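Local coordinates for protein putative acetyltransferase Sthe_0691 (Sphaerobacter thermophilus, PDB 3SHP) that is a putative acetyltransferase that probably transfers an acetyl group from acetyl-coenzyme A to an acceptor not yet known, at residues S86-M91 with T123-A128; L101-L106 with Q131-A136. All coordinates share one frame; numbering follows the deposited sequence.

Contact 1. Residues S86-M91 with T123-A128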
loop_
_atom_site.group_PDB
_atom_site.type_symbol
_atom_site.label_atom_id
_atom_site.label_comp_id
_atom_site.label_asym_id
_atom_site.label_seq_id
_atom_site.Cartn_x
_atom_site.Cartn_y
_atom_site.Cartn_z
ATOM N N SER A 86 30.848 8.015 -5.284
ATOM C CA SER A 86 29.866 7.094 -5.821
ATOM C C SER A 86 28.756 7.913 -6.465
ATOM O O SER A 86 28.371 8.958 -5.944
ATOM C CB SER A 86 29.305 6.217 -4.699
ATOM O OG SER A 86 30.357 5.536 -4.035
ATOM N N LEU A 87 28.237 7.444 -7.590
ATOM C CA LEU A 87 27.221 8.198 -8.318
ATOM C C LEU A 87 26.283 7.367 -9.168
ATOM O O LEU A 87 26.610 6.256 -9.598
ATOM C CB LEU A 87 27.846 9.259 -9.205
ATOM C CG LEU A 87 28.905 8.835 -10.195
ATOM C CD1 LEU A 87 28.745 9.651 -11.463
ATOM C CD2 LEU A 87 30.303 9.038 -9.575
ATOM N N ARG A 88 25.119 7.937 -9.399
ATOM C CA ARG A 88 24.105 7.335 -10.237
ATOM C C ARG A 88 23.349 8.466 -10.924
ATOM O O ARG A 88 23.394 9.615 -10.475
ATOM C CB ARG A 88 23.169 6.433 -9.398
ATOM C CG ARG A 88 22.087 7.115 -8.528
ATOM C CD ARG A 88 20.923 6.111 -8.130
ATOM N NE ARG A 88 21.433 4.957 -7.374
ATOM C CZ ARG A 88 21.620 4.934 -6.050
ATOM N NH1 ARG A 88 22.134 3.849 -5.465
ATOM N NH2 ARG A 88 21.301 5.995 -5.305
ATOM N N PHE A 89 22.677 8.152 -12.012
ATOM C CA PHE A 89 21.987 9.165 -12.802
ATOM C C PHE A 89 20.506 8.860 -12.765
ATOM O O PHE A 89 20.117 7.689 -12.722
ATOM C CB PHE A 89 22.462 9.130 -14.262
ATOM C CG PHE A 89 23.930 9.411 -14.429
ATOM C CD1 PHE A 89 24.388 10.711 -14.594
ATOM C CD2 PHE A 89 24.853 8.375 -14.409
ATOM C CE1 PHE A 89 25.743 10.980 -14.748
ATOM C CE2 PHE A 89 26.218 8.630 -14.549
ATOM C CZ PHE A 89 26.667 9.941 -14.731
ATOM N N HIS A 90 19.694 9.909 -12.791
ATOM C CA HIS A 90 18.248 9.786 -12.860
ATOM C C HIS A 90 17.835 10.658 -14.037
ATOM O O HIS A 90 17.946 11.871 -13.950
ATOM C CB HIS A 90 17.581 10.320 -11.591
ATOM C CG HIS A 90 17.957 9.595 -10.337
ATOM N ND1 HIS A 90 17.324 8.438 -9.926
ATOM C CD2 HIS A 90 18.886 9.870 -9.389
ATOM C CE1 HIS A 90 17.856 8.027 -8.788
ATOM N NE2 HIS A 90 18.802 8.883 -8.437
HETATM N N MSE A 91 17.385 10.062 -15.136
HETATM C CA MSE A 91 17.007 10.856 -16.326
HETATM C C MSE A 91 15.494 11.050 -16.371
HETATM O O MSE A 91 14.764 10.199 -15.887
HETATM C CB MSE A 91 17.485 10.176 -17.617
HETATM C CG MSE A 91 18.963 9.788 -17.568
HETATM SE SE MSE A 91 20.145 11.308 -17.235
HETATM C CE MSE A 91 19.841 12.224 -18.900
ATOM N N THR A 123 32.901 5.189 -8.418
ATOM C CA THR A 123 31.982 4.067 -8.496
ATOM C C THR A 123 30.687 4.596 -9.134
ATOM O O THR A 123 30.076 5.556 -8.627
ATOM C CB THR A 123 31.728 3.461 -7.075
ATOM O OG1 THR A 123 32.969 3.025 -6.501
ATOM C CG2 THR A 123 30.787 2.263 -7.117
ATOM N N VAL A 124 30.299 3.983 -10.252
ATOM C CA VAL A 124 29.155 4.433 -11.052
ATOM C C VAL A 124 28.193 3.275 -11.365
ATOM O O VAL A 124 28.615 2.209 -11.839
ATOM C CB VAL A 124 29.617 5.054 -12.398
ATOM C CG1 VAL A 124 28.457 5.750 -13.106
ATOM C CG2 VAL A 124 30.782 6.055 -12.173
ATOM N N GLU A 125 26.905 3.501 -11.140
ATOM C CA GLU A 125 25.854 2.544 -11.508
ATOM C C GLU A 125 25.485 2.752 -12.968
ATOM O O GLU A 125 25.210 3.909 -13.383
ATOM C CB GLU A 125 24.597 2.770 -10.665
ATOM C CG GLU A 125 24.745 2.473 -9.193
ATOM C CD GLU A 125 23.373 2.412 -8.458
ATOM O OE1 GLU A 125 22.345 2.833 -9.050
ATOM O OE2 GLU A 125 23.335 1.950 -7.288
ATOM N N ILE A 126 25.500 1.657 -13.753
ATOM C CA ILE A 126 25.082 1.692 -15.152
ATOM C C ILE A 126 24.365 0.400 -15.537
ATOM O O ILE A 126 24.906 -0.686 -15.352
ATOM C CB ILE A 126 26.275 1.888 -16.136
ATOM C CG1 ILE A 126 27.176 3.062 -15.705
ATOM C CG2 ILE A 126 25.750 2.120 -17.573
ATOM C CD1 ILE A 126 28.484 3.148 -16.496
ATOM N N ALA A 127 23.157 0.513 -16.080
ATOM C CA ALA A 127 22.394 -0.682 -16.409
ATOM C C ALA A 127 23.014 -1.326 -17.638
ATOM O O ALA A 127 23.518 -0.628 -18.507
ATOM C CB ALA A 127 20.919 -0.344 -16.659
ATOM N N ALA A 128 22.941 -2.650 -17.727
ATOM C CA ALA A 128 23.619 -3.359 -18.791
ATOM C C ALA A 128 23.095 -3.011 -20.176
ATOM O O ALA A 128 23.790 -3.253 -21.127
ATOM C CB ALA A 128 23.608 -4.893 -18.555
HETATM O O HOH W 1 33.179 4.673 -4.429
HETATM O O HOH W 2 22.915 5.518 -12.899
#

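Contact 2. Residues L101-L106 with Q131-A136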
loop_
_atom_site.group_PDB
_atom_site.type_symbol
_atom_site.label_atom_id
_atom_site.label_comp_id
_atom_site.label_asym_id
_atom_site.label_seq_id
_atom_site.Cartn_x
_atom_site.Cartn_y
_atom_site.Cartn_z
ATOM N N LEU A 101 22.150 11.465 -23.664
ATOM C CA LEU A 101 22.343 12.592 -22.769
ATOM C C LEU A 101 22.984 12.146 -21.449
ATOM O O LEU A 101 23.864 12.835 -20.935
ATOM C CB LEU A 101 21.010 13.318 -22.517
ATOM C CG LEU A 101 20.300 13.877 -23.768
ATOM C CD1 LEU A 101 19.031 14.592 -23.401
ATOM C CD2 LEU A 101 21.159 14.833 -24.487
ATOM N N ARG A 102 22.549 11.014 -20.897
ATOM C CA ARG A 102 23.249 10.383 -19.762
ATOM C C ARG A 102 24.730 10.117 -20.039
ATOM O O ARG A 102 25.579 10.399 -19.208
ATOM C CB ARG A 102 22.587 9.058 -19.353
ATOM C CG ARG A 102 23.041 8.563 -17.942
ATOM C CD ARG A 102 22.361 7.252 -17.536
ATOM N NE ARG A 102 22.046 6.490 -18.729
ATOM C CZ ARG A 102 20.816 6.113 -19.078
ATOM N NH1 ARG A 102 19.779 6.355 -18.282
ATOM N NH2 ARG A 102 20.641 5.467 -20.219
ATOM N N ALA A 103 25.025 9.574 -21.210
ATOM C CA ALA A 103 26.389 9.257 -21.585
ATOM C C ALA A 103 27.259 10.525 -21.639
ATOM O O ALA A 103 28.371 10.535 -21.142
ATOM C CB ALA A 103 26.417 8.541 -22.925
ATOM N N GLU A 104 26.728 11.591 -22.229
ATOM C CA GLU A 104 27.442 12.867 -22.290
ATOM C C GLU A 104 27.685 13.385 -20.872
ATOM O O GLU A 104 28.771 13.832 -20.561
ATOM C CB GLU A 104 26.698 13.903 -23.143
ATOM C CG GLU A 104 27.473 15.214 -23.251
ATOM C CD GLU A 104 26.924 16.164 -24.310
ATOM O OE1 GLU A 104 26.647 15.715 -25.445
ATOM O OE2 GLU A 104 26.776 17.367 -24.013
ATOM N N ALA A 105 26.671 13.293 -20.015
ATOM C CA ALA A 105 26.791 13.742 -18.634
ATOM C C ALA A 105 27.911 12.979 -17.910
ATOM O O ALA A 105 28.650 13.558 -17.118
ATOM C CB ALA A 105 25.482 13.561 -17.902
ATOM N N LEU A 106 28.025 11.683 -18.175
ATOM C CA LEU A 106 29.079 10.881 -17.556
ATOM C C LEU A 106 30.453 11.316 -18.078
ATOM O O LEU A 106 31.416 11.408 -17.296
ATOM C CB LEU A 106 28.853 9.391 -17.796
ATOM C CG LEU A 106 29.888 8.428 -17.165
ATOM C CD1 LEU A 106 30.069 8.714 -15.677
ATOM C CD2 LEU A 106 29.424 6.999 -17.322
ATOM N N GLN A 131 23.833 1.297 -23.498
ATOM C CA GLN A 131 24.961 1.168 -24.445
ATOM C C GLN A 131 25.945 2.325 -24.465
ATOM O O GLN A 131 27.147 2.152 -24.291
ATOM C CB GLN A 131 24.430 0.989 -25.870
ATOM C CG GLN A 131 24.750 -0.330 -26.489
ATOM C CD GLN A 131 24.673 -0.287 -28.028
ATOM O OE1 GLN A 131 23.781 0.361 -28.616
ATOM N NE2 GLN A 131 25.615 -0.981 -28.686
ATOM N N ARG A 132 25.409 3.506 -24.727
ATOM C CA ARG A 132 26.214 4.697 -24.835
ATOM C C ARG A 132 26.842 5.063 -23.500
ATOM O O ARG A 132 28.010 5.427 -23.448
ATOM C CB ARG A 132 25.371 5.831 -25.390
ATOM C CG ARG A 132 24.908 5.531 -26.801
ATOM C CD ARG A 132 24.036 6.620 -27.328
ATOM N NE ARG A 132 23.299 6.194 -28.518
ATOM C CZ ARG A 132 23.770 6.258 -29.768
ATOM N NH1 ARG A 132 25.000 6.710 -30.016
ATOM N NH2 ARG A 132 23.005 5.856 -30.780
ATOM N N THR A 133 26.075 4.950 -22.422
ATOM C CA THR A 133 26.601 5.220 -21.086
ATOM C C THR A 133 27.719 4.218 -20.724
ATOM O O THR A 133 28.759 4.598 -20.192
ATOM C CB THR A 133 25.461 5.239 -20.036
ATOM O OG1 THR A 133 24.427 6.132 -20.486
ATOM C CG2 THR A 133 25.967 5.707 -18.676
ATOM N N LEU A 134 27.522 2.942 -21.041
ATOM C CA LEU A 134 28.601 1.966 -20.840
ATOM C C LEU A 134 29.855 2.380 -21.626
ATOM O O LEU A 134 30.982 2.327 -21.096
ATOM C CB LEU A 134 28.156 0.568 -21.260
ATOM C CG LEU A 134 27.058 -0.028 -20.372
ATOM C CD1 LEU A 134 26.506 -1.254 -21.063
ATOM C CD2 LEU A 134 27.597 -0.372 -18.962
ATOM N N ALA A 135 29.655 2.802 -22.881
ATOM C CA ALA A 135 30.796 3.175 -23.716
ATOM C C ALA A 135 31.484 4.418 -23.163
ATOM O O ALA A 135 32.716 4.505 -23.189
ATOM C CB ALA A 135 30.377 3.367 -25.162
ATOM N N ALA A 136 30.701 5.368 -22.641
ATOM C CA ALA A 136 31.290 6.575 -22.040
ATOM C C ALA A 136 32.147 6.179 -20.850
ATOM O O ALA A 136 33.216 6.722 -20.662
ATOM C CB ALA A 136 30.209 7.586 -21.624
#

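Contact 1. Residues S86-M91 with T123-A128
Glu125 OE2 accepts a bond from Arg88 NH1 at 2.9 Å and also forms a salt bridge with Arg41 NE. Glu125 OE1 takes the other half of the grip, 2.9 Å from Arg88 NE. The two side chains run alongside each other and point the same way. The guanidinium offers its NE side in its own plane, but the carboxylate is met from above its plane, and the two planes stand 64° apart. A bend in the arginine chain (chi3 59°) turns NE to the acid. Arg88 NH2 goes to Asn38 O, tying this buried pair to a loop. With an alanine here in place of Arg88, the Glu125 carboxylate would probably lose two bonds and keep the salt bridge to Arg41, and Asn38 O would lose this donor.

The strands pair in parallel through Leu87. Its N bonds to Thr123 O at 2.8 Å, and its O receives Glu125 N at 3.2 Å. Beyond this they splay apart, and a water bridges Phe89 N and Glu125 O. Parallel strands that part in a V, with a helix between them in sequence, are consistent with the GNAT acetyltransferase fold, where the opening usually receives the cofactor.

On one face, a second water links Ser86 OG and Thr123 OG1, and Gln165 NE2 also bonds to OG1. On the other, Val124 is divided between two neighbours. Its CG2 meets Leu87 CG at 3.9 Å, while its CG1 lies at the edge of the Phe89 ring, 3.9 Å from CE2. Helix 98-116 covers Leu87 and Phe89 with Leu113 and Leu106.

Contact 2. Residues L101-L106 with Q131-A136
The Arg102 guanidinium meets Thr133 with its edge; the hydroxyl lies almost in the guanidinium plane and not over a face. Arg102 NE donates to Thr133 OG1 at 3.0 Å in a nearly straight bond (167°). The two side chains cross at about a right angle. The threonine hydroxyl sits beside its own backbone N, anti to the carbonyl carbon (chi1 -52°), and faces the arginine. Asp99, one turn before on the same helix as Arg102, grips both groups directly. Its OD1 bonds to Thr133 OG1 and pairs with Arg102 NH2, and its OD2 accepts Arg132 N. One carboxylate thus fixes both partners and ties down the first turn of helix 131-139.

Past this polar corner, toward the C-terminal ends of the segments, the packing is close. Segments 101-106 and 131-136 run nearly parallel, their axes 7.9 Å apart at the closest and 14° off parallel. Such a short spacing rests on small residues. The CB of Ala103 points at the other helix and lies 3.5 Å from Arg132 O. In return, Ala136 CB lies 3.5 Å from Ala103 O. In the topology seen here, consistent with a GNAT domain, these are the helices that precede and follow strand 121-127.

Leu106, one turn after Arg102, extends the interface. Its CD2 reaches Thr133 CG2 at 3.9 Å, again with the side chains at about a right angle. Both residues also touch Ile126 on strand 121-127, and Leu106 rests on Phe89 as well.

Both contacts are buried, but contact 1 lies near the centre of the chain and contact 2 further out, with Arg132 exposed to solvent beside it. They share the strand 84-91, helix 98-116, strand 121-127 unit. Contact 1 joins its two strands; contact 2 joins its helix to the next one, 131-139. The chemistry differs accordingly. Backbone bonds and an interior salt bridge hold the strands, while small side chains and a polar corner of Arg102, Thr133 and Asp99 join the helices. The layers touch directly: Phe89 CG lies 3.7 Å from Arg102 CG, and Ile126 CG2 packs on Leu134 CD2.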